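Local coordinates for protein decaprenyl diphosphate synthase (Rhodobacter capsulatus, PDB 3MZV) that probably makes long-chain all-trans polyprenyl diphosphates, precursors of quinone side chains, by adding isopentenyl diphosphate units to farnesyl diphosphate with magnesium as cofactor, at residues T290-A293 with T294-A298; M282-M285 with T286-G289. All blocks are in the same frame, centred on the assembly; numbering follows the deposited sequence.

Contact 1 of 2, residues T290-A293 with T294-A298; sequences TLEA and TRLAA
Glu292 and Arg295 run side by side on the helix and close a salt bridge, NE of Arg295 lying 3.1 Å from OE1 of Glu292. OE1 is approached on its syn side, with NE tilted from the carboxylate plane, and sits close to the guanidinium plane; the two planes are turned 39° apart. Both bonds to the other oxygen are weak, with Arg295 NH1 3.3 Å and NE 3.2 Å from Glu292 OE2. Both side chains start with CG anti to the backbone N; the arginine then bends at chi3 (87°), which turns NE toward the carboxylate, while the glutamate chain bends at chi2. Within the same stretch, Thr290 O accepts two bonds from Thr294, from its N at 3.0 Å and from its OG1 at 2.7 Å; chi1 of -57° sets that hydroxyl beside the backbone N. Lys228 also pairs with OE1 of Glu292, and Val332 O takes a bond from NH2 of Arg295. Replacing Arg295 by alanine removes the guanidinium and would probably leave Glu292 leaning on Lys228 and Val332 O without this donor. The spacing is that of an i, i+3 ion pair on an alpha-helix, here the first turns of helix 290-308 in the mainly alpha-helical polyprenyl synthase fold.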
ATOM      1  N   THR B 290      27.465  25.869  -1.229  1.00 29.91           N
ATOM      2  CA  THR B 290      26.298  25.090  -0.828  1.00 29.23           C
ATOM      3  C   THR B 290      26.501  23.562  -0.731  1.00 28.75           C
ATOM      4  O   THR B 290      25.738  22.880  -0.052  1.00 30.17           O
ATOM      5  CB  THR B 290      25.062  25.372  -1.687  1.00 30.08           C
ATOM      6  OG1 THR B 290      25.133  24.671  -2.919  1.00 30.95           O
ATOM      7  CG2 THR B 290      24.882  26.851  -1.942  1.00 27.52           C
ATOM      8  N   LEU B 291      27.500  23.047  -1.405  1.00 29.06           N
ATOM      9  CA  LEU B 291      27.846  21.615  -1.284  1.00 30.35           C
ATOM     10  C   LEU B 291      28.557  21.374   0.061  1.00 30.44           C
ATOM     11  O   LEU B 291      28.205  20.477   0.804  1.00 29.19           O
ATOM     12  CB  LEU B 291      28.652  21.176  -2.495  1.00 30.10           C
ATOM     13  CG  LEU B 291      27.776  21.165  -3.774  1.00 33.59           C
ATOM     14  CD1 LEU B 291      28.678  20.979  -4.995  1.00 35.87           C
ATOM     15  CD2 LEU B 291      26.717  20.041  -3.688  1.00 34.16           C
ATOM     16  N   GLU B 292      29.495  22.268   0.428  1.00 30.53           N
ATOM     17  CA  GLU B 292      30.101  22.208   1.756  1.00 30.93           C
ATOM     18  C   GLU B 292      29.050  22.435   2.824  1.00 30.65           C
ATOM     19  O   GLU B 292      29.030  21.765   3.838  1.00 30.12           O
ATOM     20  CB  GLU B 292      31.247  23.218   1.871  1.00 32.69           C
ATOM     21  CG  GLU B 292      31.954  23.223   3.253  1.00 34.95           C
ATOM     22  CD  GLU B 292      32.561  21.868   3.641  1.00 41.29           C
ATOM     23  OE1 GLU B 292      32.816  20.998   2.793  1.00 45.43           O
ATOM     24  OE2 GLU B 292      32.801  21.657   4.816  1.00 42.98           O
ATOM     25  N   ALA B 293      28.122  23.364   2.578  1.00 29.11           N
ATOM     26  CA  ALA B 293      27.086  23.635   3.540  1.00 29.07           C
ATOM     27  C   ALA B 293      26.207  22.397   3.744  1.00 28.68           C
ATOM     28  O   ALA B 293      25.806  22.091   4.858  1.00 28.50           O
ATOM     29  CB  ALA B 293      26.200  24.871   3.051  1.00 29.13           C
ATOM     30  N   THR B 294      25.928  21.663   2.653  1.00 27.88           N
ATOM     31  CA  THR B 294      25.108  20.447   2.771  1.00 28.31           C
ATOM     32  C   THR B 294      25.900  19.375   3.507  1.00 27.87           C
ATOM     33  O   THR B 294      25.337  18.660   4.302  1.00 29.23           O
ATOM     34  CB  THR B 294      24.672  19.981   1.366  1.00 29.16           C
ATOM     35  OG1 THR B 294      23.958  21.053   0.732  1.00 29.10           O
ATOM     36  CG2 THR B 294      23.835  18.693   1.419  1.00 28.81           C
ATOM     37  N   ARG B 295      27.195  19.271   3.242  1.00 29.69           N
ATOM     38  CA  ARG B 295      28.070  18.359   3.980  1.00 29.94           C
ATOM     39  C   ARG B 295      27.967  18.630   5.484  1.00 30.34           C
ATOM     40  O   ARG B 295      27.774  17.720   6.289  1.00 29.28           O
ATOM     41  CB  ARG B 295      29.501  18.475   3.501  1.00 31.42           C
ATOM     42  CG  ARG B 295      30.395  17.381   4.014  1.00 34.35           C
ATOM     43  CD  ARG B 295      31.804  17.624   3.589  1.00 35.83           C
ATOM     44  NE  ARG B 295      32.494  18.474   4.555  1.00 36.90           N
ATOM     45  CZ  ARG B 295      33.015  18.057   5.710  1.00 38.38           C
ATOM     46  NH1 ARG B 295      33.631  18.928   6.488  1.00 36.57           N
ATOM     47  NH2 ARG B 295      32.960  16.779   6.092  1.00 36.49           N
ATOM     48  N   LEU B 296      28.124  19.900   5.876  1.00 29.87           N
ATOM     49  CA  LEU B 296      27.951  20.285   7.266  1.00 29.65           C
ATOM     50  C   LEU B 296      26.602  19.902   7.858  1.00 28.66           C
ATOM     51  O   LEU B 296      26.545  19.485   8.998  1.00 30.41           O
ATOM     52  CB  LEU B 296      28.156  21.807   7.466  1.00 29.14           C
ATOM     53  CG  LEU B 296      29.562  22.362   7.235  1.00 32.72           C
ATOM     54  CD1 LEU B 296      29.566  23.869   7.586  1.00 31.97           C
ATOM     55  CD2 LEU B 296      30.554  21.639   8.046  1.00 32.27           C
ATOM     56  N   ALA B 297      25.508  20.055   7.107  1.00 29.84           N
ATOM     57  CA  ALA B 297      24.174  19.719   7.608  1.00 29.64           C
ATOM     58  C   ALA B 297      24.149  18.222   7.938  1.00 30.40           C
ATOM     59  O   ALA B 297      23.704  17.811   9.020  1.00 30.66           O
ATOM     60  CB  ALA B 297      23.085  20.046   6.565  1.00 29.88           C
ATOM     61  N   ALA B 298      24.682  17.423   7.017  1.00 30.21           N
ATOM     62  CA  ALA B 298      24.747  15.958   7.225  1.00 30.63           C
ATOM     63  C   ALA B 298      25.567  15.550   8.451  1.00 31.81           C
ATOM     64  O   ALA B 298      25.110  14.734   9.256  1.00 31.93           O
ATOM     65  CB  ALA B 298      25.291  15.268   5.947  1.00 31.01           C
TER

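Contact 2 of 2, residues M282-M285 with T286-G289; sequences MALM and TKHG
The backbone of 282-285 passes helically into 286-289 through i to i+4 bonds, Lys287 N to Ala283 O being 3.0 Å and nearly straight at 169°, until Gly289 leaves the helix with phi 69°. Thr286 is joined to the preceding turn: its N donates to Met282 O at 2.9 Å, and its CB rests 3.5 Å from the same oxygen. His288 donates its N to Leu284 O at 3.0 Å, and its ring lies obliquely to that carbonyl, with CD2 3.3 Å from Leu284 O. A chi1 of -69°, placing CG beside the backbone N, carries the imidazole back along the helix. The positive phi of Gly289, a conformation that favours glycine, and its N bonded to Thr286 O at 3.1 Å belong to a Schellman motif ending helix 277-287; the same residue is the N-cap of the next helix. Leu284 CD2 and Lys287 CD meet loosely at 4.2 Å, on the flank facing helix 258-270. There Glu260 takes both polar ends, in a salt bridge from Lys287 NZ to OE2 and a hydrogen bond between His288 NE2 and OE1. Met285, itself buried, extends beyond CG and touches Trp264, Tyr225 and Pro248.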
ATOM      1  N   MET B 282      26.400  22.899 -10.681  1.00 36.02           N
ATOM      2  CA  MET B 282      27.466  22.560  -9.739  1.00 37.02           C
ATOM      3  C   MET B 282      28.418  23.762  -9.532  1.00 35.91           C
ATOM      4  O   MET B 282      28.849  24.016  -8.419  1.00 35.20           O
ATOM      5  CB  MET B 282      28.265  21.313 -10.232  1.00 36.86           C
ATOM      6  CG  MET B 282      27.506  19.980 -10.028  1.00 41.76           C
ATOM      7  SD  MET B 282      28.169  18.580 -11.067  1.00 43.24           S
ATOM      8  CE  MET B 282      27.014  17.383 -10.544  1.00 48.86           C
ATOM      9  N   ALA B 283      28.700  24.515 -10.584  1.00 36.76           N
ATOM     10  CA  ALA B 283      29.571  25.677 -10.479  1.00 36.16           C
ATOM     11  C   ALA B 283      28.936  26.753  -9.592  1.00 35.95           C
ATOM     12  O   ALA B 283      29.643  27.366  -8.770  1.00 34.89           O
ATOM     13  CB  ALA B 283      29.923  26.240 -11.837  1.00 37.12           C
ATOM     14  N   LEU B 284      27.624  26.954  -9.711  1.00 34.25           N
ATOM     15  CA  LEU B 284      26.952  27.917  -8.830  1.00 33.88           C
ATOM     16  C   LEU B 284      26.943  27.450  -7.373  1.00 33.60           C
ATOM     17  O   LEU B 284      27.120  28.250  -6.425  1.00 32.35           O
ATOM     18  CB  LEU B 284      25.512  28.209  -9.276  1.00 32.75           C
ATOM     19  CG  LEU B 284      25.384  28.965 -10.626  1.00 34.18           C
ATOM     20  CD1 LEU B 284      23.927  29.274 -10.923  1.00 35.83           C
ATOM     21  CD2 LEU B 284      26.283  30.293 -10.609  1.00 34.19           C
ATOM     22  N   MET B 285      26.700  26.144  -7.180  1.00 31.98           N
ATOM     23  CA  MET B 285      26.739  25.574  -5.871  1.00 31.22           C
ATOM     24  C   MET B 285      28.093  25.812  -5.201  1.00 32.85           C
ATOM     25  O   MET B 285      28.135  26.262  -4.042  1.00 32.70           O
ATOM     26  CB  MET B 285      26.382  24.082  -5.925  1.00 30.94           C
ATOM     27  CG  MET B 285      25.009  23.805  -6.380  1.00 31.69           C
ATOM     28  SD  MET B 285      24.676  21.943  -6.544  1.00 24.77           S
ATOM     29  CE  MET B 285      22.934  22.147  -6.787  1.00 34.86           C
ATOM     30  N   THR B 286      29.171  25.554  -5.936  1.00 33.88           N
ATOM     31  CA  THR B 286      30.518  25.709  -5.445  1.00 36.06           C
ATOM     32  C   THR B 286      30.831  27.183  -5.108  1.00 36.20           C
ATOM     33  O   THR B 286      31.314  27.487  -4.028  1.00 34.35           O
ATOM     34  CB  THR B 286      31.558  25.155  -6.450  1.00 37.94           C
ATOM     35  OG1 THR B 286      31.375  23.740  -6.557  1.00 40.68           O
ATOM     36  CG2 THR B 286      32.986  25.408  -5.950  1.00 37.75           C
ATOM     37  N   LYS B 287      30.486  28.083  -6.011  1.00 36.67           N
ATOM     38  CA  LYS B 287      30.629  29.543  -5.768  1.00 38.01           C
ATOM     39  C   LYS B 287      29.986  29.972  -4.466  1.00 37.44           C
ATOM     40  O   LYS B 287      30.592  30.709  -3.700  1.00 37.96           O
ATOM     41  CB  LYS B 287      30.005  30.296  -6.965  1.00 38.99           C
ATOM     42  CG  LYS B 287      29.793  31.826  -6.871  1.00 42.11           C
ATOM     43  CD  LYS B 287      29.070  32.278  -8.168  1.00 48.97           C
ATOM     44  CE  LYS B 287      29.080  33.775  -8.339  1.00 55.07           C
ATOM     45  NZ  LYS B 287      27.788  34.330  -7.934  1.00 57.99           N
ATOM     46  N   HIS B 288      28.771  29.478  -4.201  1.00 34.58           N
ATOM     47  CA  HIS B 288      27.991  29.817  -3.005  1.00 33.83           C
ATOM     48  C   HIS B 288      28.217  28.948  -1.749  1.00 32.44           C
ATOM     49  O   HIS B 288      27.596  29.176  -0.720  1.00 33.64           O
ATOM     50  CB  HIS B 288      26.508  29.828  -3.368  1.00 33.39           C
ATOM     51  CG  HIS B 288      26.133  30.940  -4.273  1.00 35.48           C
ATOM     52  ND1 HIS B 288      26.416  32.263  -3.971  1.00 37.14           N
ATOM     53  CD2 HIS B 288      25.479  30.949  -5.463  1.00 36.66           C
ATOM     54  CE1 HIS B 288      25.958  33.031  -4.943  1.00 40.59           C
ATOM     55  NE2 HIS B 288      25.379  32.262  -5.855  1.00 39.24           N
ATOM     56  N   GLY B 289      29.137  27.993  -1.844  1.00 31.64           N
ATOM     57  CA  GLY B 289      29.495  27.156  -0.761  1.00 31.22           C
ATOM     58  C   GLY B 289      28.408  26.163  -0.343  1.00 31.31           C
ATOM     59  O   GLY B 289      28.438  25.656   0.756  1.00 32.12           O
TER

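In the fold
Contacts 1 and 2 belong to successive helices, 290-308 and 277-287, with centres about 12 Å apart. Gly289 is the turning point between them, and Thr290 N, 2.9 Å from Met285 O, probably forms a hydrogen bond across the junction, the second bond of the Schellman motif. Leu291 CG also packs 3.9 Å from Met285 CB, so each segment pair contributes to one nonpolar seam. Both contacts are partly buried, but contact 2 lies farther from the chain centre, about 26 Å against 18 Å, and has more exposed residues. Their chemistry differs: contact 1, facing helix 199-224, holds an ion pair inside its helix that also reaches outside partners, whereas Lys287 and His288 of contact 2 both go to Glu260 on helix 258-270.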